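Putative alpha/beta hydrolase (Desulfitobacterium hafniense, PDB 4RPC) is of unknown specificity but is probably an alpha/beta-fold hydrolase that cleaves an ester or related bond. Local coordinates at residues A[55-60]-A[71-76]; A[64-69]-A[182-187]; A[98-103]-A[190-195]; A[139-144]-A[171-176]. All blocks are in the same frame, centred on the assembly; numbering follows the deposited sequence.

Contact 1: A[55-60]-A[71-76]; sequences ELEGHT and EETAGK
The carboxylate of E57 meets two side chains of helix 70-83, each oxygen with its own donor. K76 NZ forms a salt bridge with E57 OE2 at 2.7 Å. It comes in on the anti lone pair, away from the other oxygen. The hydroxyl of T73 gives its proton to the second oxygen, with T73 OG1 2.7 Å from E57 OE1. This donor lies on the syn side and is tilted 35° out of the carboxylate plane. The E57 chain bends at its second torsion (chi2 84°), which turns the carboxylate to the helix. With two separate donors the group is probably held against rotation and kept ionised.

Apolar contact is slight. A methyl of L56 approaches the methyl of T73, CD2 to CG2 4.1 Å, and the two side chains cross at about a right angle. The selenomethionine M67 touches both E57 and T73.

Within 55-60 the chain makes a type II beta turn from L56 to H59. G58 takes the positive phi of that turn. H59 ND1 donates to E57 O at 2.8 Å, and the acceptor lies in the imidazole plane. L56 CB lies over one face of the ring, toward its rim.

The turn follows strand 50-54 and comes before helix 70-83. H59 NE2 bonds to G31 N. L56 packs on L97 of helix 97-108, and A74 touches E104 and M105 of the same helix.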
loop_
_atom_site.group_PDB
_atom_site.type_symbol
_atom_site.label_atom_id
_atom_site.label_comp_id
_atom_site.label_asym_id
_atom_site.label_seq_id
_atom_site.Cartn_x
_atom_site.Cartn_y
_atom_site.Cartn_z
ATOM N N GLU A 55 9.750 -5.575 -2.752
ATOM C CA GLU A 55 9.029 -6.701 -2.148
ATOM C C GLU A 55 8.971 -6.504 -0.658
ATOM O O GLU A 55 9.995 -6.292 -0.027
ATOM C CB GLU A 55 9.811 -7.962 -2.377
ATOM C CG GLU A 55 9.955 -8.302 -3.817
ATOM C CD GLU A 55 10.769 -9.564 -4.043
ATOM O OE1 GLU A 55 11.261 -10.206 -3.048
ATOM O OE2 GLU A 55 10.907 -9.866 -5.243
ATOM N N LEU A 56 7.797 -6.525 -0.068
ATOM C CA LEU A 56 7.715 -6.538 1.385
ATOM C C LEU A 56 8.371 -7.825 1.882
ATOM O O LEU A 56 8.345 -8.858 1.211
ATOM C CB LEU A 56 6.261 -6.473 1.848
ATOM C CG LEU A 56 5.458 -5.195 1.571
ATOM C CD1 LEU A 56 4.094 -5.325 2.236
ATOM C CD2 LEU A 56 6.181 -4.041 2.178
ATOM N N GLU A 57 9.008 -7.749 3.036
ATOM C CA GLU A 57 9.641 -8.928 3.616
ATOM C C GLU A 57 8.754 -10.149 3.586
ATOM O O GLU A 57 7.577 -10.099 3.896
ATOM C CB GLU A 57 10.120 -8.667 5.043
ATOM C CG GLU A 57 11.312 -7.706 5.106
ATOM C CD GLU A 57 10.926 -6.214 5.070
ATOM O OE1 GLU A 57 9.739 -5.899 4.893
ATOM O OE2 GLU A 57 11.826 -5.351 5.281
ATOM N N GLY A 58 9.366 -11.264 3.214
ATOM C CA GLY A 58 8.687 -12.559 3.094
ATOM C C GLY A 58 7.718 -12.751 1.919
ATOM O O GLY A 58 7.175 -13.853 1.780
ATOM N N HIS A 59 7.509 -11.721 1.069
ATOM C CA HIS A 59 6.608 -11.833 -0.043
ATOM C C HIS A 59 7.329 -12.252 -1.347
ATOM O O HIS A 59 7.394 -11.515 -2.367
ATOM C CB HIS A 59 5.861 -10.527 -0.198
ATOM C CG HIS A 59 4.881 -10.306 0.915
ATOM N ND1 HIS A 59 5.283 -10.253 2.233
ATOM C CD2 HIS A 59 3.537 -10.172 0.919
ATOM C CE1 HIS A 59 4.220 -10.148 3.007
ATOM N NE2 HIS A 59 3.152 -10.061 2.236
ATOM N N THR A 60 7.814 -13.474 -1.303
ATOM C CA THR A 60 8.682 -14.015 -2.326
ATOM C C THR A 60 8.570 -15.554 -2.180
ATOM O O THR A 60 7.982 -16.076 -1.180
ATOM C CB THR A 60 10.103 -13.441 -2.122
ATOM O OG1 THR A 60 10.924 -13.748 -3.235
ATOM C CG2 THR A 60 10.791 -13.935 -0.861
ATOM N N GLU A 71 8.261 0.759 10.419
ATOM C CA GLU A 71 9.496 1.588 10.555
ATOM C C GLU A 71 10.773 0.899 9.983
ATOM O O GLU A 71 11.630 1.530 9.324
ATOM C CB GLU A 71 9.774 1.976 12.033
ATOM C CG GLU A 71 8.744 2.932 12.664
ATOM C CD GLU A 71 7.463 2.250 13.161
ATOM O OE1 GLU A 71 7.268 1.019 12.990
ATOM O OE2 GLU A 71 6.609 2.962 13.725
ATOM N N GLU A 72 10.951 -0.369 10.313
ATOM C CA GLU A 72 12.146 -1.051 9.847
ATOM C C GLU A 72 12.081 -1.304 8.312
ATOM O O GLU A 72 13.051 -1.086 7.593
ATOM C CB GLU A 72 12.356 -2.305 10.642
ATOM C CG GLU A 72 13.769 -2.845 10.504
ATOM C CD GLU A 72 14.103 -3.852 11.608
ATOM O OE1 GLU A 72 13.896 -3.503 12.809
ATOM O OE2 GLU A 72 14.551 -4.972 11.256
ATOM N N THR A 73 10.919 -1.640 7.806
ATOM C CA THR A 73 10.734 -1.809 6.363
ATOM C C THR A 73 10.997 -0.483 5.615
ATOM O O THR A 73 11.791 -0.419 4.641
ATOM C CB THR A 73 9.331 -2.405 6.124
ATOM O OG1 THR A 73 9.354 -3.761 6.562
ATOM C CG2 THR A 73 8.907 -2.336 4.671
ATOM N N ALA A 74 10.448 0.612 6.131
ATOM C CA ALA A 74 10.689 1.946 5.552
ATOM C C ALA A 74 12.183 2.278 5.587
ATOM O O ALA A 74 12.755 2.653 4.556
ATOM C CB ALA A 74 9.868 3.015 6.263
ATOM N N GLY A 75 12.828 2.065 6.734
ATOM C CA GLY A 75 14.281 2.291 6.861
ATOM C C GLY A 75 15.072 1.482 5.847
ATOM O O GLY A 75 15.873 2.008 5.068
ATOM N N LYS A 76 14.827 0.189 5.791
ATOM C CA LYS A 76 15.529 -0.630 4.773
ATOM C C LYS A 76 15.316 -0.184 3.321
ATOM O O LYS A 76 16.222 -0.219 2.497
ATOM C CB LYS A 76 15.180 -2.090 5.012
ATOM C CG LYS A 76 15.922 -2.575 6.279
ATOM C CD LYS A 76 15.347 -3.855 6.780
ATOM C CE LYS A 76 15.494 -4.957 5.739
ATOM N NZ LYS A 76 14.362 -5.898 5.933
#

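Contact 2: A[64-69]-A[182-187]; sequences REYMVS and LLHALL
H184 and Y66 both set CG beside the backbone N, at chi1 -82° and -57°. These torsions place the imidazole of helix 179-191 next to the base of the phenol ring. The two planes are nearly parallel, 13° apart, but they are slid past each other and overlap little. Their centroids are 5.2 Å apart. Contact is made mainly at the root of the tyrosine, with Y66 CB 3.8 Å from H184 ND1. The polar side of H184 is used within its own helix, where ND1 bonds to E180 O. That bond should help fix the ring's rotation. A leucine here would probably lose the bond to E180 O and the flat partner of Y66, leaving the tyrosine freer to turn.

The backbone of the loop also comes close. M67 O is 3.6 Å from H184 CB. A water lies between the two segments, 2.6 Å from H184 O and 3.2 Å from M67 O, though it has more acceptors in reach than protons to give.

Further in, selenomethionine M67 lies by A185, with M67 SE 4.0 Å from A185 CA. The placing of its terminal methyl is doubtful. M67 and A185 both also touch L97. S69 ends the loop as the N-cap of helix 70-83, with OG bonded to E72 N.

The arrangement is loop-on-helix packing in an alpha/beta-hydrolase fold. The connection from strand 50-54 to helix 70-83 lies against a helix of the long excursion between strands 112-119 and 204-210, the usual place of a cap in this family.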
loop_
_atom_site.group_PDB
_atom_site.type_symbol
_atom_site.label_atom_id
_atom_site.label_comp_id
_atom_site.label_asym_id
_atom_site.label_seq_id
_atom_site.Cartn_x
_atom_site.Cartn_y
_atom_site.Cartn_z
ATOM N N ARG A 64 13.599 -15.528 3.239
ATOM C CA ARG A 64 14.672 -15.684 4.207
ATOM C C ARG A 64 14.396 -14.772 5.401
ATOM O O ARG A 64 15.132 -14.796 6.373
ATOM C CB ARG A 64 16.043 -15.347 3.593
ATOM C CG ARG A 64 16.332 -15.964 2.222
ATOM C CD ARG A 64 17.843 -16.001 1.952
ATOM N NE ARG A 64 18.523 -16.883 2.908
ATOM C CZ ARG A 64 19.797 -16.795 3.324
ATOM N NH1 ARG A 64 20.617 -15.830 2.900
ATOM N NH2 ARG A 64 20.259 -17.698 4.192
ATOM N N GLU A 65 13.334 -13.996 5.360
ATOM C CA GLU A 65 12.937 -13.267 6.546
ATOM C C GLU A 65 11.507 -12.773 6.466
ATOM O O GLU A 65 10.861 -12.857 5.440
ATOM C CB GLU A 65 13.867 -12.073 6.773
ATOM C CG GLU A 65 13.540 -10.910 5.843
ATOM C CD GLU A 65 14.656 -9.867 5.760
ATOM O OE1 GLU A 65 14.981 -9.164 6.775
ATOM O OE2 GLU A 65 15.224 -9.779 4.654
ATOM N N TYR A 66 11.048 -12.203 7.567
ATOM C CA TYR A 66 9.699 -11.732 7.681
ATOM C C TYR A 66 9.757 -10.315 8.201
ATOM O O TYR A 66 10.768 -9.882 8.759
ATOM C CB TYR A 66 8.928 -12.584 8.693
ATOM C CG TYR A 66 8.886 -14.089 8.406
ATOM C CD1 TYR A 66 8.461 -14.574 7.176
ATOM C CD2 TYR A 66 9.219 -15.002 9.391
ATOM C CE1 TYR A 66 8.343 -15.922 6.950
ATOM C CE2 TYR A 66 9.142 -16.359 9.161
ATOM C CZ TYR A 66 8.708 -16.816 7.947
ATOM O OH TYR A 66 8.648 -18.185 7.709
HETATM N N MSE A 67 8.645 -9.625 8.038
HETATM C CA MSE A 67 8.509 -8.228 8.371
HETATM C C MSE A 67 8.549 -8.057 9.872
HETATM O O MSE A 67 8.014 -8.867 10.586
HETATM C CB MSE A 67 7.169 -7.707 7.897
HETATM C CG MSE A 67 7.446 -6.512 7.026
HETATM SE SE MSE A 67 5.823 -5.585 6.452
HETATM C CE MSE A 67 5.351 -7.022 5.315
ATOM N N VAL A 68 9.185 -6.983 10.328
ATOM C CA VAL A 68 9.260 -6.628 11.743
ATOM C C VAL A 68 8.375 -5.415 12.050
ATOM O O VAL A 68 7.617 -5.438 12.968
ATOM C CB VAL A 68 10.701 -6.322 12.186
ATOM C CG1 VAL A 68 10.764 -6.026 13.683
ATOM C CG2 VAL A 68 11.609 -7.514 11.919
ATOM N N SER A 69 8.483 -4.355 11.281
ATOM C CA SER A 69 7.656 -3.208 11.495
ATOM C C SER A 69 7.649 -2.319 10.253
ATOM O O SER A 69 8.511 -2.374 9.389
ATOM C CB SER A 69 8.223 -2.382 12.662
ATOM O OG SER A 69 9.516 -1.957 12.298
ATOM N N LEU A 182 2.623 -13.591 5.796
ATOM C CA LEU A 182 1.413 -12.769 5.752
ATOM C C LEU A 182 1.078 -12.252 7.104
ATOM O O LEU A 182 0.803 -11.060 7.269
ATOM C CB LEU A 182 0.251 -13.612 5.250
ATOM C CG LEU A 182 -1.158 -13.067 5.262
ATOM C CD1 LEU A 182 -1.130 -11.828 4.419
ATOM C CD2 LEU A 182 -2.146 -14.053 4.653
ATOM N N LEU A 183 1.100 -13.159 8.085
ATOM C CA LEU A 183 0.816 -12.783 9.434
ATOM C C LEU A 183 1.754 -11.683 9.958
ATOM O O LEU A 183 1.302 -10.722 10.559
ATOM C CB LEU A 183 0.837 -14.031 10.347
ATOM C CG LEU A 183 0.524 -13.825 11.799
ATOM C CD1 LEU A 183 -0.925 -13.527 11.977
ATOM C CD2 LEU A 183 0.838 -15.074 12.592
ATOM N N HIS A 184 3.061 -11.821 9.783
ATOM C CA HIS A 184 3.978 -10.790 10.260
ATOM C C HIS A 184 3.772 -9.419 9.632
ATOM O O HIS A 184 3.949 -8.375 10.289
ATOM C CB HIS A 184 5.402 -11.244 10.013
ATOM C CG HIS A 184 5.861 -12.144 11.078
ATOM N ND1 HIS A 184 6.015 -13.498 10.897
ATOM C CD2 HIS A 184 6.050 -11.906 12.390
ATOM C CE1 HIS A 184 6.372 -14.043 12.045
ATOM N NE2 HIS A 184 6.383 -13.096 12.965
ATOM N N ALA A 185 3.342 -9.445 8.379
ATOM C CA ALA A 185 3.087 -8.231 7.631
ATOM C C ALA A 185 1.861 -7.560 8.218
ATOM O O ALA A 185 1.816 -6.309 8.387
ATOM C CB ALA A 185 2.863 -8.528 6.184
ATOM N N LEU A 186 0.875 -8.380 8.529
ATOM C CA LEU A 186 -0.358 -7.876 9.155
ATOM C C LEU A 186 -0.174 -7.385 10.596
ATOM O O LEU A 186 -0.843 -6.405 11.012
ATOM C CB LEU A 186 -1.443 -8.920 9.119
ATOM C CG LEU A 186 -1.965 -9.157 7.703
ATOM C CD1 LEU A 186 -2.752 -10.451 7.701
ATOM C CD2 LEU A 186 -2.795 -8.007 7.121
ATOM N N LEU A 187 0.703 -8.043 11.334
ATOM C CA LEU A 187 0.993 -7.563 12.667
ATOM C C LEU A 187 1.605 -6.158 12.561
ATOM O O LEU A 187 1.205 -5.241 13.299
ATOM C CB LEU A 187 1.895 -8.517 13.452
ATOM C CG LEU A 187 1.342 -9.903 13.770
ATOM C CD1 LEU A 187 2.447 -10.869 14.086
ATOM C CD2 LEU A 187 0.345 -9.848 14.943
HETATM O O HOH W 1 5.451 -7.976 12.369
#

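Contact 3: A[98-103]-A[190-195]; sequences GASVAV and YRYDLK
Y192 OH hydrogen-bonds to the carboxylate of E104, one residue beyond segment 98-103. S100 and V103 of that segment supply the apolar side of the contact with Y192 and L194. The tyrosine has CG anti to its backbone N (chi1 -168°), and its ring extends from the end of helix 179-191 to helix 97-108. Y192 CD2 lies 3.8 Å from S100 CB. Y192 OH passes 4.4 Å from V103 CG1.

One turn on, V103 meets L194. V103 CG1 sits 3.9 Å from L194 CD1 and 4.1 Å from L194 CD2, near both branches of the leucine. The two side chains cross at about a right angle. No hydrogen bond links the two segments themselves. A valine in place of Y192 would probably leave the E104 carboxylate without this donor and open a gap beside S100.

Helix 97-108 begins within the probable nucleophile elbow, whose last glycine is G98. S100 and V103 face the chain that leaves helix 179-191. Y192 also touches V70 and E71 of helix 70-83, while V103 reaches L118 of strand 112-119 in the central sheet.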
loop_
_atom_site.group_PDB
_atom_site.type_symbol
_atom_site.label_atom_id
_atom_site.label_comp_id
_atom_site.label_asym_id
_atom_site.label_seq_id
_atom_site.Cartn_x
_atom_site.Cartn_y
_atom_site.Cartn_z
ATOM N N GLY A 98 1.117 -0.926 2.336
ATOM C CA GLY A 98 2.076 -0.220 1.562
ATOM C C GLY A 98 1.884 1.284 1.721
ATOM O O GLY A 98 2.835 2.016 1.548
ATOM N N ALA A 99 0.668 1.735 2.064
ATOM C CA ALA A 99 0.442 3.166 2.281
ATOM C C ALA A 99 1.094 3.602 3.595
ATOM O O ALA A 99 1.472 4.749 3.758
ATOM C CB ALA A 99 -1.047 3.471 2.338
ATOM N N SER A 100 1.155 2.686 4.565
ATOM C CA SER A 100 1.775 3.007 5.847
ATOM C C SER A 100 3.260 3.091 5.655
ATOM O O SER A 100 3.879 3.968 6.204
ATOM C CB SER A 100 1.472 1.948 6.924
ATOM O OG SER A 100 0.122 1.917 7.151
ATOM N N VAL A 101 3.819 2.203 4.870
ATOM C CA VAL A 101 5.254 2.276 4.526
ATOM C C VAL A 101 5.563 3.616 3.765
ATOM O O VAL A 101 6.577 4.277 4.013
ATOM C CB VAL A 101 5.683 1.090 3.702
ATOM C CG1 VAL A 101 7.148 1.234 3.254
ATOM C CG2 VAL A 101 5.500 -0.197 4.483
ATOM N N ALA A 102 4.682 4.015 2.862
ATOM C CA ALA A 102 4.882 5.266 2.113
ATOM C C ALA A 102 4.916 6.464 3.079
ATOM O O ALA A 102 5.807 7.274 3.007
ATOM C CB ALA A 102 3.767 5.457 1.115
ATOM N N VAL A 103 3.947 6.535 4.005
ATOM C CA VAL A 103 3.869 7.635 4.933
ATOM C C VAL A 103 5.107 7.665 5.776
ATOM O O VAL A 103 5.733 8.693 5.967
ATOM C CB VAL A 103 2.602 7.545 5.803
ATOM C CG1 VAL A 103 2.597 8.617 6.887
ATOM C CG2 VAL A 103 1.384 7.724 4.942
ATOM N N TYR A 190 -1.138 -3.602 11.545
ATOM C CA TYR A 190 -2.022 -3.271 12.630
ATOM C C TYR A 190 -1.351 -2.598 13.825
ATOM O O TYR A 190 -1.998 -1.902 14.523
ATOM C CB TYR A 190 -2.783 -4.533 13.101
ATOM C CG TYR A 190 -3.875 -4.903 12.153
ATOM C CD1 TYR A 190 -4.799 -3.956 11.730
ATOM C CD2 TYR A 190 -3.997 -6.180 11.686
ATOM C CE1 TYR A 190 -5.815 -4.287 10.841
ATOM C CE2 TYR A 190 -4.983 -6.528 10.784
ATOM C CZ TYR A 190 -5.889 -5.589 10.365
ATOM O OH TYR A 190 -6.898 -5.932 9.526
ATOM N N ARG A 191 -0.065 -2.815 14.051
ATOM C CA ARG A 191 0.687 -2.162 15.115
ATOM C C ARG A 191 1.000 -0.699 14.831
ATOM O O ARG A 191 1.048 0.100 15.750
ATOM C CB ARG A 191 2.024 -2.882 15.325
ATOM C CG ARG A 191 2.736 -2.532 16.599
ATOM C CD ARG A 191 2.377 -3.437 17.746
ATOM N NE ARG A 191 2.575 -4.849 17.409
ATOM C CZ ARG A 191 2.106 -5.869 18.138
ATOM N NH1 ARG A 191 1.417 -5.629 19.266
ATOM N NH2 ARG A 191 2.318 -7.148 17.711
ATOM N N TYR A 192 1.241 -0.344 13.561
ATOM C CA TYR A 192 1.691 1.029 13.220
ATOM C C TYR A 192 0.771 2.082 13.818
ATOM O O TYR A 192 -0.435 2.092 13.609
ATOM C CB TYR A 192 1.774 1.196 11.721
ATOM C CG TYR A 192 2.496 2.451 11.237
ATOM C CD1 TYR A 192 3.811 2.696 11.584
ATOM C CD2 TYR A 192 1.884 3.343 10.412
ATOM C CE1 TYR A 192 4.465 3.828 11.119
ATOM C CE2 TYR A 192 2.517 4.483 9.964
ATOM C CZ TYR A 192 3.819 4.728 10.289
ATOM O OH TYR A 192 4.478 5.891 9.825
ATOM N N ASP A 193 1.333 2.986 14.568
ATOM C CA ASP A 193 0.539 4.049 15.153
ATOM C C ASP A 193 1.048 5.418 14.690
ATOM O O ASP A 193 2.035 5.942 15.200
ATOM C CB ASP A 193 0.583 3.862 16.661
ATOM C CG ASP A 193 -0.279 4.850 17.429
ATOM O OD1 ASP A 193 -0.995 5.674 16.849
ATOM O OD2 ASP A 193 -0.169 4.812 18.660
ATOM N N LEU A 194 0.378 5.979 13.696
ATOM C CA LEU A 194 0.824 7.229 13.066
ATOM C C LEU A 194 0.565 8.470 13.938
ATOM O O LEU A 194 1.389 9.340 14.005
ATOM C CB LEU A 194 0.112 7.410 11.733
ATOM C CG LEU A 194 0.377 8.686 10.956
ATOM C CD1 LEU A 194 1.862 8.798 10.746
ATOM C CD2 LEU A 194 -0.393 8.665 9.653
ATOM N N LYS A 195 -0.571 8.523 14.621
ATOM C CA LYS A 195 -0.898 9.660 15.475
ATOM C C LYS A 195 0.190 9.903 16.500
ATOM O O LYS A 195 0.551 11.058 16.734
ATOM C CB LYS A 195 -2.244 9.440 16.194
ATOM C CG LYS A 195 -2.652 10.582 17.117
ATOM C CD LYS A 195 -4.122 10.971 16.938
ATOM C CE LYS A 195 -4.608 11.871 18.068
ATOM N NZ LYS A 195 -3.713 13.060 18.263
#

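Contact 4: A[139-144]-A[171-176]; sequences DAFLNL and PLIYEH
One face of the F141 ring receives the terminal methyl of I173. I173 CD1 stands 3.9 Å above the ring plane and is offset toward the rim. It is 4.2 Å from the ring centroid and 24° off the normal, a CH-pi contact. Its nearest ring atoms are F141 CG and CD2, both at 4.0 Å. The other rings pack away from the helix: H176 N lies over the centre of the Y174 ring, which also stacks with Y33. The H176 ring has E175 CG over one face.

I173 carries its CG1 branch beside the backbone N (chi1 -55°), directed at the helix. The side chains of I173 and F141 cross at about a right angle. L144, one turn further along helix 130-145, adds a second apolar contact, with its CD1 4.2 Å from I173 CG1. The isoleucine therefore meets both residues of one helix side.

Both segments belong to the helical insertion between strands 112-119 and 204-210 of the alpha/beta-hydrolase fold, where many relatives carry a cap. Here the loop after helix 165-169 is packed on helix 130-145. F141 also touches L182 of helix 179-191. L144 also touches V166 and L169 of helix 165-169. Polar ties lie around this apolar patch: D139 OD1 forms a salt bridge with R179 NE, and the backbone of Y174 bonds with that of G31.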
loop_
_atom_site.group_PDB
_atom_site.type_symbol
_atom_site.label_atom_id
_atom_site.label_comp_id
_atom_site.label_asym_id
_atom_site.label_seq_id
_atom_site.Cartn_x
_atom_site.Cartn_y
_atom_site.Cartn_z
ATOM N N ASP A 139 -6.116 -15.468 7.990
ATOM C CA ASP A 139 -6.931 -16.582 7.571
ATOM C C ASP A 139 -7.894 -16.190 6.445
ATOM O O ASP A 139 -8.072 -16.979 5.510
ATOM C CB ASP A 139 -7.755 -17.161 8.712
ATOM C CG ASP A 139 -6.899 -17.691 9.824
ATOM O OD1 ASP A 139 -5.688 -17.946 9.579
ATOM O OD2 ASP A 139 -7.420 -17.839 10.964
ATOM N N ALA A 140 -8.522 -15.006 6.561
ATOM C CA ALA A 140 -9.494 -14.546 5.583
ATOM C C ALA A 140 -8.794 -14.492 4.228
ATOM O O ALA A 140 -9.306 -15.040 3.239
ATOM C CB ALA A 140 -10.038 -13.164 5.957
ATOM N N PHE A 141 -7.610 -13.876 4.195
ATOM C CA PHE A 141 -6.919 -13.677 2.910
ATOM C C PHE A 141 -6.510 -14.991 2.240
ATOM O O PHE A 141 -6.638 -15.139 1.038
ATOM C CB PHE A 141 -5.723 -12.778 3.085
ATOM C CG PHE A 141 -6.022 -11.317 2.927
ATOM C CD1 PHE A 141 -7.325 -10.835 2.879
ATOM C CD2 PHE A 141 -4.986 -10.418 2.830
ATOM C CE1 PHE A 141 -7.598 -9.477 2.698
ATOM C CE2 PHE A 141 -5.238 -9.065 2.646
ATOM C CZ PHE A 141 -6.559 -8.589 2.591
ATOM N N LEU A 142 -6.043 -15.958 3.027
ATOM C CA LEU A 142 -5.672 -17.244 2.461
ATOM C C LEU A 142 -6.930 -17.982 1.957
ATOM O O LEU A 142 -6.929 -18.622 0.892
ATOM C CB LEU A 142 -4.909 -18.109 3.495
ATOM C CG LEU A 142 -3.529 -17.542 3.732
ATOM C CD1 LEU A 142 -2.934 -18.130 4.963
ATOM C CD2 LEU A 142 -2.598 -17.728 2.513
ATOM N N ASN A 143 -8.000 -17.893 2.736
ATOM C CA ASN A 143 -9.284 -18.421 2.306
ATOM C C ASN A 143 -9.730 -17.913 0.937
ATOM O O ASN A 143 -10.386 -18.632 0.204
ATOM C CB ASN A 143 -10.373 -18.172 3.339
ATOM C CG ASN A 143 -10.447 -19.264 4.368
ATOM O OD1 ASN A 143 -10.229 -20.410 4.074
ATOM N ND2 ASN A 143 -10.733 -18.903 5.589
ATOM N N LEU A 144 -9.359 -16.699 0.576
ATOM C CA LEU A 144 -9.721 -16.182 -0.743
ATOM C C LEU A 144 -9.166 -17.067 -1.844
ATOM O O LEU A 144 -9.771 -17.190 -2.892
ATOM C CB LEU A 144 -9.220 -14.760 -0.942
ATOM C CG LEU A 144 -9.826 -13.721 -0.009
ATOM C CD1 LEU A 144 -9.146 -12.366 -0.207
ATOM C CD2 LEU A 144 -11.311 -13.600 -0.276
ATOM N N PRO A 171 -7.260 -12.210 -7.175
ATOM C CA PRO A 171 -6.125 -12.041 -8.073
ATOM C C PRO A 171 -4.911 -11.302 -7.484
ATOM O O PRO A 171 -3.850 -11.329 -8.124
ATOM C CB PRO A 171 -6.678 -11.161 -9.221
ATOM C CG PRO A 171 -8.147 -11.115 -9.079
ATOM C CD PRO A 171 -8.516 -11.641 -7.715
ATOM N N LEU A 172 -5.080 -10.566 -6.364
ATOM C CA LEU A 172 -3.985 -9.839 -5.769
ATOM C C LEU A 172 -3.228 -10.618 -4.718
ATOM O O LEU A 172 -2.152 -10.219 -4.336
ATOM C CB LEU A 172 -4.469 -8.543 -5.094
ATOM C CG LEU A 172 -5.033 -7.516 -6.065
ATOM C CD1 LEU A 172 -5.666 -6.362 -5.302
ATOM C CD2 LEU A 172 -3.921 -7.035 -6.976
ATOM N N ILE A 173 -3.801 -11.683 -4.208
ATOM C CA ILE A 173 -3.132 -12.474 -3.176
ATOM C C ILE A 173 -2.014 -13.278 -3.808
ATOM O O ILE A 173 -2.203 -13.962 -4.776
ATOM C CB ILE A 173 -4.085 -13.445 -2.519
ATOM C CG1 ILE A 173 -5.314 -12.730 -1.963
ATOM C CG2 ILE A 173 -3.336 -14.225 -1.458
ATOM C CD1 ILE A 173 -5.026 -11.641 -0.928
ATOM N N TYR A 174 -0.826 -13.189 -3.253
ATOM C CA TYR A 174 0.322 -13.844 -3.831
ATOM C C TYR A 174 0.070 -15.329 -3.692
ATOM O O TYR A 174 -0.209 -15.847 -2.613
ATOM C CB TYR A 174 1.639 -13.384 -3.143
ATOM C CG TYR A 174 2.907 -14.116 -3.552
ATOM C CD1 TYR A 174 3.189 -14.405 -4.869
ATOM C CD2 TYR A 174 3.826 -14.514 -2.581
ATOM C CE1 TYR A 174 4.334 -15.107 -5.221
ATOM C CE2 TYR A 174 4.966 -15.207 -2.907
ATOM C CZ TYR A 174 5.227 -15.482 -4.202
ATOM O OH TYR A 174 6.392 -16.129 -4.457
ATOM N N GLU A 175 0.167 -16.034 -4.801
ATOM C CA GLU A 175 -0.272 -17.417 -4.786
ATOM C C GLU A 175 0.657 -18.328 -3.962
ATOM O O GLU A 175 0.232 -19.375 -3.539
ATOM C CB GLU A 175 -0.514 -17.921 -6.214
ATOM C CG GLU A 175 0.732 -18.102 -7.017
ATOM C CD GLU A 175 0.440 -18.645 -8.416
ATOM O OE1 GLU A 175 -0.718 -18.575 -8.908
ATOM O OE2 GLU A 175 1.401 -19.149 -9.028
ATOM N N HIS A 176 1.886 -17.903 -3.694
ATOM C CA HIS A 176 2.830 -18.699 -2.885
ATOM C C HIS A 176 3.160 -18.101 -1.535
ATOM O O HIS A 176 4.179 -18.440 -0.924
ATOM C CB HIS A 176 4.120 -18.932 -3.650
ATOM C CG HIS A 176 3.930 -19.728 -4.892
ATOM N ND1 HIS A 176 3.272 -20.944 -4.898
ATOM C CD2 HIS A 176 4.305 -19.489 -6.170
ATOM C CE1 HIS A 176 3.246 -21.415 -6.132
ATOM N NE2 HIS A 176 3.870 -20.550 -6.919
#

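From the N terminus, the chain leaves strand 50-54 and contact 1 closes a short loop onto helix 70-83. Contact 2 starts inside that loop, so the two cross. Its second segment lies 113 residues on, in helix 179-191. Contact 3 opens after contact 1 has closed and crosses contact 2, ending where helix 179-191 gives way to loop. Contact 4 is nested inside the spans of both contacts 2 and 3. M67 joins contacts 1 and 2, and L182 packs on F141 and L142 between contacts 2 and 4. Contact 1 holds the loop to its own helix, contacts 2 and 3 tie that loop and helix 97-108 to helix 179-191, and contact 4 packs the helical insertion on itself.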